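Local structure of phosphomethylpyrimidine kinase (Pyrococcus furiosus, 2PB9) at residues Arg26-Pro40 with Arg93-Ile105. The protein probably makes thiamine phosphate and phosphorylates hydroxymethylpyrimidine and its phosphate, the chain here being its C-terminal ThiN domain. Residues are numbered along the deposited sequence; the frame is centred on the assembly and turned at random.
Sequences RLIPEVGTNFVYSLP and RSAINIRYSREII
F35, V36 and Y37 pair antiparallel with I96, A95 and S94, the axes of strands 35-38 and 94-98 approaching to 4.8 Å at 161°, in the middle of the ThiN domain's mixed sheet. V36 and A95 form the hydrogen-bonded pair, and V36 O also takes S94 OG at 3.0 Å, so two donors share one buried carbonyl. F35 holds CG anti to its backbone N (chi1 -165°), which sets the ring with I96 CD1 over one face and A95 O at its edge; V179 of helix 176-185 packs on the same side of the sheet.

Past the last regular pair, F35 with I96, the N97 amide takes over: ND2 donates in plane to a lone pair of G32 O (3.2 Å) and OD1 receives N34 N from above its carbonyl plane, while T33 OG1 donates to the N97 main-chain O (2.9 Å). Farther on, R99 N reaches L27 O, and the R99 guanidinium grips R26 O side-on, through NE at 2.6 Å and NH2 at 2.7 Å, the oxygen 11° from its plane. A leucine in place of R99 would probably leave R26 O without both of these donors and the R26 carbonyl less firmly placed. L27 CD2 meets I104 CD1 at 3.6 Å, joining that loop to helix 102-114. Side chains thus supplement sparse backbone bonds where 26-34 enters and 94-98 leaves the sheet, serving buried G32, N34 and N97.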
ATOM      1  N   ARG A  26      22.920 -10.461   8.059  1.00 37.98           N
ATOM      2  CA  ARG A  26      21.590 -10.052   8.495  1.00 37.83           C
ATOM      3  C   ARG A  26      21.250  -8.621   8.120  1.00 35.96           C
ATOM      4  O   ARG A  26      20.071  -8.265   8.064  1.00 34.53           O
ATOM      5  CB  ARG A  26      21.435 -10.217  10.009  1.00 41.06           C
ATOM      6  CG  ARG A  26      22.267  -9.257  10.842  1.00 44.06           C
ATOM      7  CD  ARG A  26      22.124  -9.558  12.337  1.00 46.82           C
ATOM      8  NE  ARG A  26      20.918  -8.980  12.936  1.00 46.99           N
ATOM      9  CZ  ARG A  26      20.914  -7.892  13.703  1.00 47.23           C
ATOM     10  NH1 ARG A  26      22.055  -7.259  13.968  1.00 43.12           N
ATOM     11  NH2 ARG A  26      19.772  -7.436  14.209  1.00 48.36           N
ATOM     12  N   LEU A  27      22.276  -7.810   7.857  1.00 33.20           N
ATOM     13  CA  LEU A  27      22.077  -6.402   7.518  1.00 31.56           C
ATOM     14  C   LEU A  27      21.908  -6.085   6.029  1.00 31.13           C
ATOM     15  O   LEU A  27      21.599  -4.954   5.669  1.00 32.62           O
ATOM     16  CB  LEU A  27      23.236  -5.565   8.074  1.00 31.72           C
ATOM     17  CG  LEU A  27      23.467  -5.557   9.592  1.00 32.93           C
ATOM     18  CD1 LEU A  27      24.581  -4.575   9.951  1.00 30.72           C
ATOM     19  CD2 LEU A  27      22.178  -5.170  10.305  1.00 30.70           C
ATOM     20  N   ILE A  28      22.102  -7.073   5.170  1.00 28.92           N
ATOM     21  CA  ILE A  28      21.995  -6.865   3.733  1.00 27.20           C
ATOM     22  C   ILE A  28      20.574  -7.020   3.198  1.00 27.35           C
ATOM     23  O   ILE A  28      19.956  -8.065   3.380  1.00 29.54           O
ATOM     24  CB  ILE A  28      22.906  -7.872   2.973  1.00 27.50           C
ATOM     25  CG1 ILE A  28      24.363  -7.689   3.400  1.00 25.62           C
ATOM     26  CG2 ILE A  28      22.767  -7.684   1.464  1.00 26.78           C
ATOM     27  CD1 ILE A  28      25.005  -6.454   2.873  1.00 22.05           C
ATOM     28  N   PRO A  29      20.034  -5.982   2.535  1.00 27.08           N
ATOM     29  CA  PRO A  29      18.675  -6.093   1.990  1.00 26.55           C
ATOM     30  C   PRO A  29      18.676  -6.956   0.720  1.00 27.29           C
ATOM     31  O   PRO A  29      19.722  -7.477   0.316  1.00 28.11           O
ATOM     32  CB  PRO A  29      18.296  -4.642   1.702  1.00 25.70           C
ATOM     33  CG  PRO A  29      19.609  -4.007   1.363  1.00 26.11           C
ATOM     34  CD  PRO A  29      20.545  -4.603   2.395  1.00 27.29           C
ATOM     35  N   GLU A  30      17.510  -7.096   0.092  1.00 27.19           N
ATOM     36  CA  GLU A  30      17.386  -7.900  -1.115  1.00 27.03           C
ATOM     37  C   GLU A  30      17.923  -7.205  -2.355  1.00 26.11           C
ATOM     38  O   GLU A  30      18.426  -7.863  -3.270  1.00 26.97           O
ATOM     39  CB  GLU A  30      15.925  -8.296  -1.346  1.00 30.47           C
ATOM     40  CG  GLU A  30      15.438  -9.376  -0.405  1.00 34.34           C
ATOM     41  CD  GLU A  30      16.232 -10.665  -0.552  1.00 38.25           C
ATOM     42  OE1 GLU A  30      15.739 -11.603  -1.222  1.00 38.07           O
ATOM     43  OE2 GLU A  30      17.362 -10.731  -0.002  1.00 42.36           O
ATOM     44  N   VAL A  31      17.817  -5.880  -2.382  1.00 23.30           N
ATOM     45  CA  VAL A  31      18.286  -5.092  -3.513  1.00 22.20           C
ATOM     46  C   VAL A  31      19.806  -4.912  -3.465  1.00 22.38           C
ATOM     47  O   VAL A  31      20.426  -4.419  -4.418  1.00 21.84           O
ATOM     48  CB  VAL A  31      17.585  -3.706  -3.544  1.00 22.14           C
ATOM     49  CG1 VAL A  31      16.089  -3.901  -3.520  1.00 21.00           C
ATOM     50  CG2 VAL A  31      18.018  -2.852  -2.358  1.00 21.69           C
ATOM     51  N   GLY A  32      20.398  -5.331  -2.350  1.00 22.71           N
ATOM     52  CA  GLY A  32      21.836  -5.231  -2.185  1.00 23.73           C
ATOM     53  C   GLY A  32      22.276  -4.001  -1.410  1.00 24.53           C
ATOM     54  O   GLY A  32      21.545  -3.016  -1.295  1.00 23.88           O
ATOM     55  N   THR A  33      23.479  -4.059  -0.861  1.00 25.34           N
ATOM     56  CA  THR A  33      23.996  -2.929  -0.123  1.00 26.86           C
ATOM     57  C   THR A  33      25.083  -2.215  -0.925  1.00 28.38           C
ATOM     58  O   THR A  33      25.963  -2.848  -1.522  1.00 28.39           O
ATOM     59  CB  THR A  33      24.565  -3.364   1.257  1.00 25.82           C
ATOM     60  OG1 THR A  33      23.479  -3.669   2.138  1.00 26.37           O
ATOM     61  CG2 THR A  33      25.428  -2.247   1.877  1.00 23.77           C
ATOM     62  N   ASN A  34      24.988  -0.892  -0.956  1.00 28.23           N
ATOM     63  CA  ASN A  34      25.977  -0.088  -1.629  1.00 29.69           C
ATOM     64  C   ASN A  34      26.586   0.826  -0.564  1.00 30.35           C
ATOM     65  O   ASN A  34      25.895   1.312   0.333  1.00 31.42           O
ATOM     66  CB  ASN A  34      25.346   0.718  -2.764  1.00 29.51           C
ATOM     67  CG  ASN A  34      26.309   0.930  -3.924  1.00 29.39           C
ATOM     68  OD1 ASN A  34      25.888   1.165  -5.051  1.00 30.85           O
ATOM     69  ND2 ASN A  34      27.607   0.845  -3.651  1.00 28.09           N
ATOM     70  N   PHE A  35      27.890   1.031  -0.663  1.00 30.43           N
ATOM     71  CA  PHE A  35      28.635   1.845   0.281  1.00 29.77           C
ATOM     72  C   PHE A  35      29.284   2.932  -0.577  1.00 30.14           C
ATOM     73  O   PHE A  35      30.021   2.629  -1.523  1.00 29.34           O
ATOM     74  CB  PHE A  35      29.676   0.940   0.954  1.00 28.29           C
ATOM     75  CG  PHE A  35      30.290   1.509   2.198  1.00 29.46           C
ATOM     76  CD1 PHE A  35      31.154   0.726   2.967  1.00 30.07           C
ATOM     77  CD2 PHE A  35      30.051   2.824   2.590  1.00 30.81           C
ATOM     78  CE1 PHE A  35      31.778   1.242   4.109  1.00 29.85           C
ATOM     79  CE2 PHE A  35      30.668   3.355   3.729  1.00 30.22           C
ATOM     80  CZ  PHE A  35      31.535   2.560   4.488  1.00 31.22           C
ATOM     81  N   VAL A  36      28.998   4.194  -0.272  1.00 28.84           N
ATOM     82  CA  VAL A  36      29.555   5.275  -1.077  1.00 28.68           C
ATOM     83  C   VAL A  36      30.403   6.296  -0.350  1.00 29.22           C
ATOM     84  O   VAL A  36      30.346   6.434   0.875  1.00 31.23           O
ATOM     85  CB  VAL A  36      28.455   6.066  -1.843  1.00 26.88           C
ATOM     86  CG1 VAL A  36      27.657   5.128  -2.704  1.00 24.53           C
ATOM     87  CG2 VAL A  36      27.557   6.825  -0.863  1.00 24.03           C
ATOM     88  N   TYR A  37      31.193   7.008  -1.141  1.00 29.16           N
ATOM     89  CA  TYR A  37      32.066   8.056  -0.649  1.00 29.98           C
ATOM     90  C   TYR A  37      32.161   9.081  -1.773  1.00 30.47           C
ATOM     91  O   TYR A  37      32.720   8.820  -2.839  1.00 29.82           O
ATOM     92  CB  TYR A  37      33.434   7.486  -0.309  1.00 30.60           C
ATOM     93  CG  TYR A  37      34.311   8.425   0.485  1.00 31.65           C
ATOM     94  CD1 TYR A  37      33.790   9.582   1.071  1.00 30.10           C
ATOM     95  CD2 TYR A  37      35.669   8.144   0.668  1.00 32.19           C
ATOM     96  CE1 TYR A  37      34.594  10.435   1.816  1.00 31.02           C
ATOM     97  CE2 TYR A  37      36.481   8.985   1.414  1.00 32.49           C
ATOM     98  CZ  TYR A  37      35.939  10.125   1.981  1.00 31.48           C
ATOM     99  OH  TYR A  37      36.752  10.941   2.719  1.00 33.49           O
ATOM    100  N   SER A  38      31.585  10.247  -1.519  1.00 30.72           N
ATOM    101  CA  SER A  38      31.534  11.317  -2.495  1.00 31.40           C
ATOM    102  C   SER A  38      32.747  12.230  -2.515  1.00 32.10           C
ATOM    103  O   SER A  38      33.570  12.222  -1.599  1.00 31.32           O
ATOM    104  CB  SER A  38      30.281  12.158  -2.236  1.00 29.57           C
ATOM    105  OG  SER A  38      30.297  13.342  -2.995  1.00 27.41           O
ATOM    106  N   LEU A  39      32.853  13.002  -3.595  1.00 33.25           N
ATOM    107  CA  LEU A  39      33.915  13.988  -3.726  1.00 33.44           C
ATOM    108  C   LEU A  39      33.364  15.141  -2.912  1.00 34.14           C
ATOM    109  O   LEU A  39      32.153  15.260  -2.733  1.00 32.96           O
ATOM    110  CB  LEU A  39      34.089  14.449  -5.179  1.00 31.50           C
ATOM    111  CG  LEU A  39      34.841  13.567  -6.176  1.00 30.31           C
ATOM    112  CD1 LEU A  39      34.597  14.079  -7.576  1.00 27.25           C
ATOM    113  CD2 LEU A  39      36.323  13.565  -5.847  1.00 28.46           C
ATOM    114  N   PRO A  40      34.262  15.969  -2.418  1.00 36.11           N
ATOM    115  CA  PRO A  40      33.852  17.137  -1.635  1.00 36.62           C
ATOM    116  C   PRO A  40      33.216  18.234  -2.499  1.00 37.21           C
ATOM    117  O   PRO A  40      33.458  18.250  -3.707  1.00 36.94           O
ATOM    118  CB  PRO A  40      35.177  17.703  -1.111  1.00 36.51           C
ATOM    119  CG  PRO A  40      36.169  17.343  -2.147  1.00 20.00           C
ATOM    120  CD  PRO A  40      35.673  16.068  -2.767  1.00 20.00           C
ATOM    121  N   ARG A  93      30.156  12.842   3.366  1.00 30.43           N
ATOM    122  CA  ARG A  93      30.103  12.319   2.015  1.00 29.10           C
ATOM    123  C   ARG A  93      30.224  10.819   1.898  1.00 29.75           C
ATOM    124  O   ARG A  93      30.616  10.298   0.855  1.00 30.14           O
ATOM    125  CB  ARG A  93      31.159  12.982   1.144  1.00 29.77           C
ATOM    126  CG  ARG A  93      32.371  13.464   1.880  1.00 29.34           C
ATOM    127  CD  ARG A  93      32.674  14.866   1.419  1.00 28.00           C
ATOM    128  NE  ARG A  93      34.091  15.163   1.530  1.00 30.97           N
ATOM    129  CZ  ARG A  93      35.042  14.550   0.835  1.00 30.72           C
ATOM    130  NH1 ARG A  93      34.730  13.599  -0.033  1.00 30.62           N
ATOM    131  NH2 ARG A  93      36.308  14.891   1.017  1.00 31.55           N
ATOM    132  N   SER A  94      29.887  10.125   2.976  1.00 30.07           N
ATOM    133  CA  SER A  94      29.915   8.676   2.979  1.00 28.78           C
ATOM    134  C   SER A  94      28.574   8.229   3.532  1.00 28.51           C
ATOM    135  O   SER A  94      27.922   8.965   4.280  1.00 27.99           O
ATOM    136  CB  SER A  94      31.042   8.150   3.864  1.00 30.68           C
ATOM    137  OG  SER A  94      31.137   6.735   3.760  1.00 32.84           O
ATOM    138  N   ALA A  95      28.157   7.029   3.152  1.00 26.65           N
ATOM    139  CA  ALA A  95      26.893   6.481   3.621  1.00 26.35           C
ATOM    140  C   ALA A  95      26.819   5.019   3.225  1.00 24.77           C
ATOM    141  O   ALA A  95      27.671   4.528   2.487  1.00 25.63           O
ATOM    142  CB  ALA A  95      25.714   7.257   3.007  1.00 26.20           C
ATOM    143  N   ILE A  96      25.803   4.332   3.725  1.00 23.95           N
ATOM    144  CA  ILE A  96      25.591   2.926   3.404  1.00 24.03           C
ATOM    145  C   ILE A  96      24.142   2.551   3.694  1.00 24.47           C
ATOM    146  O   ILE A  96      23.549   3.020   4.671  1.00 25.29           O
ATOM    147  CB  ILE A  96      26.531   2.004   4.219  1.00 23.36           C
ATOM    148  CG1 ILE A  96      26.388   0.566   3.737  1.00 22.17           C
ATOM    149  CG2 ILE A  96      26.192   2.064   5.702  1.00 22.94           C
ATOM    150  CD1 ILE A  96      27.381  -0.373   4.373  1.00 22.62           C
ATOM    151  N   ASN A  97      23.550   1.733   2.839  1.00 24.17           N
ATOM    152  CA  ASN A  97      22.179   1.340   3.096  1.00 24.02           C
ATOM    153  C   ASN A  97      22.125  -0.119   3.525  1.00 25.23           C
ATOM    154  O   ASN A  97      22.718  -1.001   2.890  1.00 24.02           O
ATOM    155  CB  ASN A  97      21.274   1.580   1.870  1.00 22.90           C
ATOM    156  CG  ASN A  97      21.637   0.710   0.672  1.00 23.51           C
ATOM    157  OD1 ASN A  97      22.548   1.033  -0.091  1.00 24.82           O
ATOM    158  ND2 ASN A  97      20.919  -0.397   0.502  1.00 20.64           N
ATOM    159  N   ILE A  98      21.433  -0.360   4.631  1.00 26.21           N
ATOM    160  CA  ILE A  98      21.292  -1.706   5.135  1.00 27.48           C
ATOM    161  C   ILE A  98      19.829  -2.057   5.298  1.00 28.03           C
ATOM    162  O   ILE A  98      18.961  -1.186   5.301  1.00 27.59           O
ATOM    163  CB  ILE A  98      22.004  -1.874   6.478  1.00 28.06           C
ATOM    164  CG1 ILE A  98      21.492  -0.838   7.476  1.00 29.27           C
ATOM    165  CG2 ILE A  98      23.502  -1.717   6.285  1.00 28.99           C
ATOM    166  CD1 ILE A  98      22.089  -0.998   8.877  1.00 29.17           C
ATOM    167  N   ARG A  99      19.580  -3.355   5.423  1.00 27.61           N
ATOM    168  CA  ARG A  99      18.246  -3.910   5.588  1.00 27.83           C
ATOM    169  C   ARG A  99      17.481  -3.312   6.774  1.00 27.96           C
ATOM    170  O   ARG A  99      18.079  -2.945   7.789  1.00 27.85           O
ATOM    171  CB  ARG A  99      18.363  -5.427   5.774  1.00 25.49           C
ATOM    172  CG  ARG A  99      17.082  -6.189   5.557  1.00 23.63           C
ATOM    173  CD  ARG A  99      17.369  -7.661   5.505  1.00 26.60           C
ATOM    174  NE  ARG A  99      17.831  -8.162   6.796  1.00 30.35           N
ATOM    175  CZ  ARG A  99      17.031  -8.447   7.821  1.00 30.28           C
ATOM    176  NH1 ARG A  99      15.715  -8.288   7.713  1.00 31.80           N
ATOM    177  NH2 ARG A  99      17.548  -8.886   8.959  1.00 31.68           N
ATOM    178  N   TYR A 100      16.159  -3.215   6.636  1.00 28.47           N
ATOM    179  CA  TYR A 100      15.313  -2.705   7.709  1.00 30.44           C
ATOM    180  C   TYR A 100      14.483  -3.851   8.293  1.00 31.03           C
ATOM    181  O   TYR A 100      14.101  -4.783   7.586  1.00 30.66           O
ATOM    182  CB  TYR A 100      14.348  -1.617   7.202  1.00 30.00           C
ATOM    183  CG  TYR A 100      13.301  -1.198   8.234  1.00 31.11           C
ATOM    184  CD1 TYR A 100      13.539  -0.142   9.121  1.00 31.36           C
ATOM    185  CD2 TYR A 100      12.108  -1.921   8.382  1.00 31.23           C
ATOM    186  CE1 TYR A 100      12.627   0.177  10.138  1.00 29.92           C
ATOM    187  CE2 TYR A 100      11.194  -1.616   9.392  1.00 29.60           C
ATOM    188  CZ  TYR A 100      11.460  -0.570  10.270  1.00 31.89           C
ATOM    189  OH  TYR A 100      10.577  -0.299  11.308  1.00 33.23           O
ATOM    190  N   SER A 101      14.216  -3.770   9.591  1.00 32.16           N
ATOM    191  CA  SER A 101      13.392  -4.752  10.297  1.00 34.03           C
ATOM    192  C   SER A 101      13.246  -4.259  11.732  1.00 35.97           C
ATOM    193  O   SER A 101      14.079  -3.480  12.208  1.00 36.38           O
ATOM    194  CB  SER A 101      14.023  -6.154  10.266  1.00 31.74           C
ATOM    195  OG  SER A 101      15.050  -6.293  11.226  1.00 32.69           O
ATOM    196  N   ARG A 102      12.184  -4.689  12.409  1.00 37.68           N
ATOM    197  CA  ARG A 102      11.937  -4.277  13.788  1.00 40.33           C
ATOM    198  C   ARG A 102      13.175  -4.414  14.655  1.00 40.23           C
ATOM    199  O   ARG A 102      13.583  -3.483  15.340  1.00 39.62           O
ATOM    200  CB  ARG A 102      10.802  -5.105  14.402  1.00 43.74           C
ATOM    201  CG  ARG A 102      10.921  -6.614  14.190  1.00 48.60           C
ATOM    202  CD  ARG A 102      10.232  -7.407  15.321  1.00 51.30           C
ATOM    203  NE  ARG A 102      10.147  -8.836  15.000  1.00 54.48           N
ATOM    204  CZ  ARG A 102       9.024  -9.460  14.626  1.00 56.50           C
ATOM    205  NH1 ARG A 102       7.865  -8.793  14.534  1.00 56.27           N
ATOM    206  NH2 ARG A 102       9.063 -10.755  14.322  1.00 57.68           N
ATOM    207  N   GLU A 103      13.783  -5.586  14.605  1.00 41.29           N
ATOM    208  CA  GLU A 103      14.961  -5.853  15.401  1.00 43.81           C
ATOM    209  C   GLU A 103      16.099  -4.868  15.149  1.00 43.73           C
ATOM    210  O   GLU A 103      16.602  -4.237  16.085  1.00 44.41           O
ATOM    211  CB  GLU A 103      15.437  -7.277  15.136  1.00 46.20           C
ATOM    212  CG  GLU A 103      16.284  -7.862  16.240  1.00 51.84           C
ATOM    213  CD  GLU A 103      16.217  -9.377  16.262  1.00 54.56           C
ATOM    214  OE1 GLU A 103      15.099  -9.920  16.409  1.00 54.46           O
ATOM    215  OE2 GLU A 103      17.279 -10.024  16.127  1.00 57.49           O
ATOM    216  N   ILE A 104      16.495  -4.723  13.887  1.00 42.15           N
ATOM    217  CA  ILE A 104      17.594  -3.831  13.551  1.00 40.39           C
ATOM    218  C   ILE A 104      17.326  -2.398  13.972  1.00 40.72           C
ATOM    219  O   ILE A 104      18.171  -1.757  14.592  1.00 40.13           O
ATOM    220  CB  ILE A 104      17.908  -3.885  12.041  1.00 39.44           C
ATOM    221  CG1 ILE A 104      18.301  -5.318  11.661  1.00 37.89           C
ATOM    222  CG2 ILE A 104      19.036  -2.911  11.702  1.00 37.54           C
ATOM    223  CD1 ILE A 104      18.582  -5.517  10.209  1.00 37.72           C
ATOM    224  N   ILE A 105      16.144  -1.898  13.653  1.00 41.61           N
ATOM    225  CA  ILE A 105      15.820  -0.543  14.022  1.00 42.61           C
ATOM    226  C   ILE A 105      15.745  -0.386  15.550  1.00 45.04           C
ATOM    227  O   ILE A 105      16.312   0.568  16.093  1.00 46.18           O
ATOM    228  CB  ILE A 105      14.509  -0.103  13.355  1.00 41.64           C
ATOM    229  CG1 ILE A 105      14.394   1.419  13.408  1.00 41.74           C
ATOM    230  CG2 ILE A 105      13.327  -0.763  14.027  1.00 42.61           C
ATOM    231  CD1 ILE A 105      15.571   2.156  12.764  1.00 41.06           C
TER